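Local coordinates for A223 penton protein C-terminal domain-containing protein (Sulfolobus turreted icosahedral virus, PDB 4IL7), which probably serves as a penton protein of the virus capsid, the chain here being its C-terminal domain with a partial jelly-roll fold, at residues Met145-Thr148 and Ser149-Ile153. The protein carries 1 engineered substitution. Numbering follows the deposited sequence. Where two conformers were deposited one is given.
Sequences MTLT and SSSAI. Engineered in segment 145-148: M145 (natural residue Leu).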
loop_
_atom_site.group_PDB
_atom_site.type_symbol
_atom_site.label_atom_id
_atom_site.label_comp_id
_atom_site.label_asym_id
_atom_site.label_seq_id
_atom_site.Cartn_x
_atom_site.Cartn_y
_atom_site.Cartn_z
ATOM N N MET A 145 -0.060 -6.432 -4.021
ATOM C CA MET A 145 -0.100 -5.210 -4.786
ATOM C C MET A 145 0.397 -5.566 -6.204
ATOM O O MET A 145 1.357 -6.354 -6.379
ATOM C CB MET A 145 0.699 -4.071 -4.054
ATOM C CG MET A 145 1.129 -2.940 -5.123
ATOM S SD MET A 145 2.399 -1.772 -4.567
ATOM C CE MET A 145 1.621 -1.276 -2.983
ATOM N N THR A 146 -0.242 -5.007 -7.225
ATOM C CA THR A 146 0.137 -5.237 -8.627
ATOM C C THR A 146 0.139 -3.908 -9.341
ATOM O O THR A 146 -0.909 -3.266 -9.391
ATOM C CB THR A 146 -0.760 -6.257 -9.298
ATOM O OG1 THR A 146 -0.806 -7.461 -8.524
ATOM C CG2 THR A 146 -0.355 -6.598 -10.697
ATOM N N LEU A 147 1.269 -3.497 -9.879
ATOM C CA LEU A 147 1.441 -2.272 -10.633
ATOM C C LEU A 147 1.561 -2.565 -12.097
ATOM O O LEU A 147 2.079 -3.635 -12.474
ATOM C CB LEU A 147 2.606 -1.420 -10.152
ATOM C CG LEU A 147 2.704 -1.139 -8.669
ATOM C CD1 LEU A 147 3.883 -0.273 -8.372
ATOM C CD2 LEU A 147 1.429 -0.515 -8.100
ATOM N N THR A 148 1.165 -1.567 -12.906
ATOM C CA THR A 148 1.239 -1.745 -14.364
ATOM C C THR A 148 2.579 -1.354 -14.958
ATOM O O THR A 148 2.852 -1.647 -16.127
ATOM C CB THR A 148 0.080 -1.006 -15.053
ATOM O OG1 THR A 148 0.136 0.389 -14.703
ATOM C CG2 THR A 148 -1.242 -1.620 -14.639
ATOM N N SER A 149 3.416 -0.626 -14.213
ATOM C CA SER A 149 4.756 -0.311 -14.662
ATOM C C SER A 149 5.653 -0.118 -13.445
ATOM O O SER A 149 5.210 0.202 -12.334
ATOM C CB SER A 149 4.791 0.846 -15.602
ATOM O OG SER A 149 4.482 1.982 -14.988
ATOM N N SER A 150 6.922 -0.424 -13.623
ATOM C CA SER A 150 7.846 -0.424 -12.517
ATOM C C SER A 150 7.948 0.944 -11.886
ATOM O O SER A 150 8.098 1.986 -12.524
ATOM C CB SER A 150 9.196 -0.844 -13.010
ATOM O OG SER A 150 10.152 -1.041 -11.976
ATOM N N SER A 151 7.921 0.892 -10.600
ATOM C CA SER A 151 7.861 2.071 -9.756
ATOM C C SER A 151 8.654 1.932 -8.500
ATOM O O SER A 151 8.931 0.824 -8.040
ATOM C CB SER A 151 6.418 2.354 -9.378
ATOM O OG SER A 151 5.563 2.451 -10.526
ATOM N N ALA A 152 8.913 3.039 -7.840
ATOM C CA ALA A 152 9.356 3.038 -6.453
ATOM C C ALA A 152 8.122 2.909 -5.573
ATOM O O ALA A 152 7.129 3.633 -5.816
ATOM C CB ALA A 152 10.137 4.311 -6.150
ATOM N N ILE A 153 8.189 2.091 -4.553
ATOM C CA ILE A 153 7.063 1.780 -3.704
ATOM C C ILE A 153 7.431 2.078 -2.277
ATOM O O ILE A 153 8.356 1.464 -1.722
ATOM C CB ILE A 153 6.706 0.293 -3.864
ATOM C CG1 ILE A 153 6.376 -0.099 -5.294
ATOM C CG2 ILE A 153 5.580 -0.105 -2.908
ATOM C CD1 ILE A 153 6.478 -1.599 -5.571
HETATM O O HOH W 1 1.771 2.120 -16.119
#
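L147 and S151 face each other across a sharp bend: the chain turns a corner at T148 and S149, and strand 145-147 runs at 135° to strand 150-153, their axes 8.6 Å apart at closest. Alternate residues M145, L147, S151 and I153 direct their side chains into the angle between the two arms. L147 CD1 lies 3.8 Å from S151 CB and 4.0 Å from I153 CG1. Two residues earlier, M145, an engineered residue, runs out extended through its first two torsions and then bends at the thioether (chi3 -51°), SD lying 4.0 Å from I153 CG2 with the terminal methyl CE alongside; the two side chains pass each other pointing opposite ways. The corner carries the chain from one four-stranded antiparallel sheet to the other, and the four inward-pointing side chains are buried in the interior of the partial jelly-roll sandwich, where I101, I103, I114 and L127 continue the packing. S151 OG donates a hydrogen bond to S149 O (2.9 Å), approaching from above the carbonyl plane, and is also hydrogen-bonded to N105 ND2. On the outer side of the corner one water joins T148 OG1 (2.8 Å) to S149 OG (2.9 Å), while the backbone N of S149 is buried without a partner.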